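PDB 4NEK: enoyl-CoA hydratase/carnithine racemase from Magnetospirillum magneticum, which probably isomerises unsaturated acyl-CoA thioesters, moving the double bond between the delta-3 and delta-2 positions. Local coordinates for residues Val95-Gly100 / Glu180-Thr185; Val15-Arg20 / Leu52-Gln57. One frame throughout, in Å; residues are numbered along the deposited sequence.

In the fold
Interactions 1 and 2 lie side by side on one beta sheet, their centres about 10 Å apart. Strand 50-54 of interaction 2 is the sheet neighbour of strand 94-98 of interaction 1. A probable backbone hydrogen bond ties them, with Val95 O 2.8 Å from Ile53 N. Another tie is a charge pair. Glu183 OE2, on the helix of interaction 1, makes a 2.9 Å salt bridge to Arg17 NH1 of interaction 2. Along the chain interaction 2 closes before interaction 1 opens. Both belong to the buried framework of the crotonase-like domain.

Interaction 1 of 2, residues Val95-Gly100 / Glu180-Thr185; sequences VAAVRG and EDLEET
Leu182, near the start of helix 179-194, packs on Ala97 and Arg99 in a buried helix-on-sheet contact at the end of strand 94-98. The small Ala97 lets the leucine come close, with CB 3.9 Å from Leu182 CG. With CG anti to the backbone N (chi1 170°), the leucine branch points at the strand, and its two methyls meet different parts of it. CD1 also rests against Ala97 CB. CD2 reaches past it to the backbone, 3.4 Å from Val98 O. The same methyl lies over one face of the Arg99 guanidinium, 4.1 Å from NH1.

In this crotonase-like fold, helix 179-194 crosses the sheet face that carries Ala97, Leu54 and Leu52. Ala186 and Leu193 of the same helix continue the packing along that face. Tyr117 of strand 115-118 touches Leu182 from the next strand.

Polar groups border this apolar patch. Arg99 NH1 and Glu183 OE2 stand 4.3 Å apart, too far for a salt bridge. A water joins them instead. It accepts from Arg99 NH1 at 2.9 Å, in the guanidinium plane, and donates to Glu183 OE2 at 2.6 Å. The Arg99 chain bends at chi3 (-61°), which brings NH1 round to the side of Glu183. Glu183 OE2 has a direct charged partner in Arg17, so this carboxylate serves two arginines, one directly and one through water.

Within the helix, Asp181 O accepts twice from Thr185. The backbone N and the hydroxyl OG1 reach it from opposite faces of the carbonyl plane, and OG1 is 2.6 Å from Asp181 O. Asp181 and Glu180 turn their carboxylates to Lys192 of a third subunit, which brings this end of the helix to a subunit interface of the six-chain assembly.

Interaction 2 of 2, residues Val15-Arg20 / Leu52-Gln57; sequences VVRMNR and LILGSQ
Val16 bonds to two residues of strand 50-54, through N to Leu52 O (2.9 Å) and through O to Leu54 N (2.9 Å). Met18 N donates to Leu54 O at 3.0 Å. This is the parallel pairing of a beta-alpha-beta crossover, whose helix 29-44 links strands 13-18 and 50-54.

On the face with Val15 and Leu54, Val15 CG1 meets Leu54 CD1 at 3.8 Å. That leucine methyl also lies over one face of the Arg17 guanidinium, off centre, 3.5 Å from NH2. The Arg17 chain is extended to CD and bends at chi3 (-64°), which lays the guanidinium across Leu54. At its edge, NH1 bonds to Gly55 O at 2.8 Å, somewhat tilted from the guanidinium plane. NH1 sits nearly in line with the C=O bond, but the N-H...O angle is bent, 146°. Glu183 of helix 179-194 takes the same NH1. Replacing Arg17 by a leucine would probably leave Gly55 O without this donor and Glu183 without its direct charged mate.

The other face carries Val16 and Ile53 and is packed by Leu35 and Phe39 of helix 29-44. Met18, present as selenomethionine, touches Met31 of that helix and Phe60. Its chain bends at chi3 (-79°), and the terminal CE comes within 3.7 Å of Leu54 O and 4.3 Å of Ile53 CG2.

Interaction 1 of 2, residues Val95-Gly100 / Glu180-Thr185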
loop_
_atom_site.group_PDB
_atom_site.type_symbol
_atom_site.label_atom_id
_atom_site.label_comp_id
_atom_site.label_asym_id
_atom_site.label_seq_id
_atom_site.Cartn_x
_atom_site.Cartn_y
_atom_site.Cartn_z
ATOM N N VAL C 95 -1.063 13.641 22.363
ATOM C CA VAL C 95 -1.506 13.668 20.983
ATOM C C VAL C 95 -0.845 14.850 20.319
ATOM O O VAL C 95 -0.724 15.892 20.941
ATOM C CB VAL C 95 -3.024 13.900 20.935
ATOM C CG1 VAL C 95 -3.518 14.008 19.483
ATOM C CG2 VAL C 95 -3.748 12.782 21.669
ATOM N N ALA C 96 -0.386 14.687 19.098
ATOM C CA ALA C 96 0.220 15.792 18.383
ATOM C C ALA C 96 -0.429 16.008 17.039
ATOM O O ALA C 96 -0.901 15.073 16.438
ATOM C CB ALA C 96 1.675 15.516 18.177
ATOM N N ALA C 97 -0.456 17.258 16.596
ATOM C CA ALA C 97 -0.958 17.578 15.292
ATOM C C ALA C 97 0.126 18.334 14.605
ATOM O O ALA C 97 0.492 19.415 15.047
ATOM C CB ALA C 97 -2.202 18.443 15.413
ATOM N N VAL C 98 0.652 17.780 13.515
ATOM C CA VAL C 98 1.758 18.376 12.820
ATOM C C VAL C 98 1.401 18.838 11.439
ATOM O O VAL C 98 0.475 18.334 10.842
ATOM C CB VAL C 98 2.928 17.398 12.735
ATOM C CG1 VAL C 98 3.251 16.853 14.111
ATOM C CG2 VAL C 98 2.614 16.203 11.880
ATOM N N ARG C 99 2.176 19.769 10.917
ATOM C CA ARG C 99 2.011 20.292 9.560
ATOM C C ARG C 99 3.234 21.038 9.159
ATOM O O ARG C 99 4.061 21.347 9.995
ATOM C CB ARG C 99 0.817 21.247 9.484
ATOM C CG ARG C 99 1.076 22.549 10.218
ATOM C CD ARG C 99 -0.194 23.161 10.759
ATOM N NE ARG C 99 -1.093 23.456 9.672
ATOM C CZ ARG C 99 -2.374 23.738 9.814
ATOM N NH1 ARG C 99 -2.952 23.823 11.010
ATOM N NH2 ARG C 99 -3.094 23.946 8.733
ATOM N N GLY C 100 3.340 21.358 7.874
ATOM C CA GLY C 100 4.502 22.067 7.347
ATOM C C GLY C 100 5.802 21.428 7.794
ATOM O O GLY C 100 5.977 20.216 7.690
ATOM N N GLU C 180 -7.303 22.459 7.389
ATOM C CA GLU C 180 -8.421 23.164 7.991
ATOM C C GLU C 180 -9.140 22.333 9.066
ATOM O O GLU C 180 -9.797 22.908 9.884
ATOM C CB GLU C 180 -9.410 23.633 6.954
ATOM C CG GLU C 180 -10.139 22.503 6.239
ATOM C CD GLU C 180 -9.686 22.330 4.796
ATOM O OE1 GLU C 180 -10.599 22.069 3.959
ATOM O OE2 GLU C 180 -8.445 22.462 4.520
ATOM N N ASP C 181 -9.015 21.002 9.079
ATOM C CA ASP C 181 -9.651 20.147 10.087
ATOM C C ASP C 181 -8.667 19.484 11.034
ATOM O O ASP C 181 -9.050 18.671 11.891
ATOM C CB ASP C 181 -10.426 19.029 9.399
ATOM C CG ASP C 181 -11.599 19.545 8.545
ATOM O OD1 ASP C 181 -12.154 20.618 8.877
ATOM O OD2 ASP C 181 -11.939 18.889 7.533
ATOM N N LEU C 182 -7.394 19.828 10.902
ATOM C CA LEU C 182 -6.371 19.094 11.600
ATOM C C LEU C 182 -6.492 19.236 13.108
ATOM O O LEU C 182 -6.522 18.233 13.833
ATOM C CB LEU C 182 -5.009 19.538 11.102
ATOM C CG LEU C 182 -3.813 19.033 11.901
ATOM C CD1 LEU C 182 -3.618 17.541 11.734
ATOM C CD2 LEU C 182 -2.538 19.753 11.462
ATOM N N GLU C 183 -6.582 20.468 13.583
ATOM C CA GLU C 183 -6.629 20.733 15.019
ATOM C C GLU C 183 -7.900 20.193 15.652
ATOM O O GLU C 183 -7.868 19.592 16.739
ATOM C CB GLU C 183 -6.478 22.213 15.307
ATOM C CG GLU C 183 -5.089 22.748 14.973
ATOM C CD GLU C 183 -4.768 24.152 15.541
ATOM O OE1 GLU C 183 -5.553 24.649 16.396
ATOM O OE2 GLU C 183 -3.712 24.758 15.160
ATOM N N GLU C 184 -9.007 20.325 14.936
ATOM C CA GLU C 184 -10.269 19.799 15.426
ATOM C C GLU C 184 -10.214 18.295 15.594
ATOM O O GLU C 184 -10.714 17.727 16.546
ATOM C CB GLU C 184 -11.320 20.060 14.395
ATOM C CG GLU C 184 -12.694 20.146 15.003
ATOM C CD GLU C 184 -13.807 20.562 14.018
ATOM O OE1 GLU C 184 -13.502 20.959 12.857
ATOM O OE2 GLU C 184 -15.002 20.525 14.427
ATOM N N THR C 185 -9.619 17.638 14.613
ATOM C CA THR C 185 -9.556 16.189 14.615
ATOM C C THR C 185 -8.624 15.697 15.716
ATOM O O THR C 185 -8.909 14.712 16.378
ATOM C CB THR C 185 -9.025 15.699 13.272
ATOM O OG1 THR C 185 -9.876 16.188 12.247
ATOM C CG2 THR C 185 -9.027 14.213 13.194
HETATM O O HOH W 1 -1.852 23.760 13.641
#

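Interaction 2 of 2, residues Val15-Arg20 / Leu52-Gln57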
loop_
_atom_site.group_PDB
_atom_site.type_symbol
_atom_site.label_atom_id
_atom_site.label_comp_id
_atom_site.label_asym_id
_atom_site.label_seq_id
_atom_site.Cartn_x
_atom_site.Cartn_y
_atom_site.Cartn_z
ATOM N N VAL C 15 -3.658 21.806 26.275
ATOM C CA VAL C 15 -3.202 22.199 24.989
ATOM C C VAL C 15 -1.920 22.963 25.162
ATOM O O VAL C 15 -1.832 23.853 26.002
ATOM C CB VAL C 15 -4.206 23.125 24.343
ATOM C CG1 VAL C 15 -3.714 23.568 22.973
ATOM C CG2 VAL C 15 -5.535 22.423 24.197
ATOM N N VAL C 16 -0.908 22.574 24.413
ATOM C CA VAL C 16 0.427 23.152 24.510
ATOM C C VAL C 16 0.835 23.519 23.092
ATOM O O VAL C 16 0.977 22.643 22.270
ATOM C CB VAL C 16 1.405 22.115 25.067
ATOM C CG1 VAL C 16 2.796 22.687 25.121
ATOM C CG2 VAL C 16 0.978 21.660 26.461
ATOM N N ARG C 17 0.938 24.799 22.811
ATOM C CA ARG C 17 1.114 25.259 21.461
ATOM C C ARG C 17 2.424 26.036 21.315
ATOM O O ARG C 17 2.699 26.933 22.091
ATOM C CB ARG C 17 -0.028 26.170 21.049
ATOM C CG ARG C 17 0.143 26.590 19.602
ATOM C CD ARG C 17 -0.831 27.665 19.188
ATOM N NE ARG C 17 -2.223 27.262 19.211
ATOM C CZ ARG C 17 -2.848 26.587 18.235
ATOM N NH1 ARG C 17 -2.230 26.229 17.107
ATOM N NH2 ARG C 17 -4.102 26.247 18.385
HETATM N N MSE C 18 3.241 25.670 20.329
HETATM C CA MSE C 18 4.452 26.408 20.036
HETATM C C MSE C 18 4.046 27.577 19.206
HETATM O O MSE C 18 3.267 27.448 18.269
HETATM C CB MSE C 18 5.448 25.550 19.311
HETATM C CG MSE C 18 5.889 24.411 20.236
HETATM SE SE MSE C 18 7.030 23.113 19.238
HETATM C CE MSE C 18 5.595 22.105 18.278
ATOM N N ASN C 19 4.601 28.730 19.553
ATOM C CA ASN C 19 4.131 29.988 19.025
ATOM C C ASN C 19 5.250 30.976 18.698
ATOM O O ASN C 19 5.353 32.026 19.280
ATOM C CB ASN C 19 3.187 30.602 20.032
ATOM C CG ASN C 19 2.464 31.824 19.479
ATOM O OD1 ASN C 19 2.065 31.854 18.326
ATOM N ND2 ASN C 19 2.291 32.817 20.306
ATOM N N ARG C 20 6.079 30.602 17.736
ATOM C CA ARG C 20 7.083 31.450 17.164
ATOM C C ARG C 20 6.921 31.353 15.651
ATOM O O ARG C 20 7.812 30.915 14.937
ATOM C CB ARG C 20 8.452 30.970 17.634
ATOM C CG ARG C 20 9.587 31.909 17.316
ATOM C CD ARG C 20 10.901 31.318 17.798
ATOM N NE ARG C 20 12.013 32.238 17.570
ATOM C CZ ARG C 20 13.264 31.887 17.242
ATOM N NH1 ARG C 20 13.625 30.627 17.064
ATOM N NH2 ARG C 20 14.159 32.817 17.042
ATOM N N LEU C 52 -2.277 17.753 24.367
ATOM C CA LEU C 52 -2.342 17.954 22.940
ATOM C C LEU C 52 -1.309 19.005 22.514
ATOM O O LEU C 52 -1.394 20.145 22.904
ATOM C CB LEU C 52 -3.721 18.426 22.557
ATOM C CG LEU C 52 -3.869 18.928 21.125
ATOM C CD1 LEU C 52 -3.563 17.807 20.161
ATOM C CD2 LEU C 52 -5.276 19.397 20.873
ATOM N N ILE C 53 -0.341 18.597 21.704
ATOM C CA ILE C 53 0.719 19.478 21.267
ATOM C C ILE C 53 0.496 19.951 19.871
ATOM O O ILE C 53 0.323 19.145 18.981
ATOM C CB ILE C 53 2.046 18.756 21.204
ATOM C CG1 ILE C 53 2.344 18.091 22.517
ATOM C CG2 ILE C 53 3.188 19.711 20.909
ATOM C CD1 ILE C 53 3.435 17.071 22.320
ATOM N N LEU C 54 0.571 21.261 19.702
ATOM C CA LEU C 54 0.269 21.926 18.436
ATOM C C LEU C 54 1.375 22.889 18.050
ATOM O O LEU C 54 2.154 23.326 18.894
ATOM C CB LEU C 54 -0.990 22.785 18.575
ATOM C CG LEU C 54 -2.218 22.018 19.044
ATOM C CD1 LEU C 54 -3.421 22.943 19.226
ATOM C CD2 LEU C 54 -2.561 20.930 18.061
ATOM N N GLY C 55 1.405 23.248 16.775
ATOM C CA GLY C 55 2.283 24.299 16.317
ATOM C C GLY C 55 1.520 25.519 15.852
ATOM O O GLY C 55 0.453 25.854 16.359
ATOM N N SER C 56 2.100 26.198 14.869
ATOM C CA SER C 56 1.506 27.402 14.310
ATOM C C SER C 56 0.444 26.959 13.327
ATOM O O SER C 56 0.160 25.749 13.191
ATOM C CB SER C 56 2.565 28.240 13.631
ATOM O OG SER C 56 2.874 27.752 12.319
ATOM N N GLN C 57 -0.127 27.916 12.618
ATOM C CA GLN C 57 -1.098 27.586 11.590
ATOM C C GLN C 57 -0.414 27.089 10.350
ATOM O O GLN C 57 -1.082 26.601 9.455
ATOM C CB GLN C 57 -2.001 28.792 11.267
ATOM C CG GLN C 57 -2.988 29.166 12.376
ATOM C CD GLN C 57 -3.607 27.948 13.088
ATOM O OE1 GLN C 57 -3.264 27.635 14.227
ATOM N NE2 GLN C 57 -4.487 27.242 12.402
#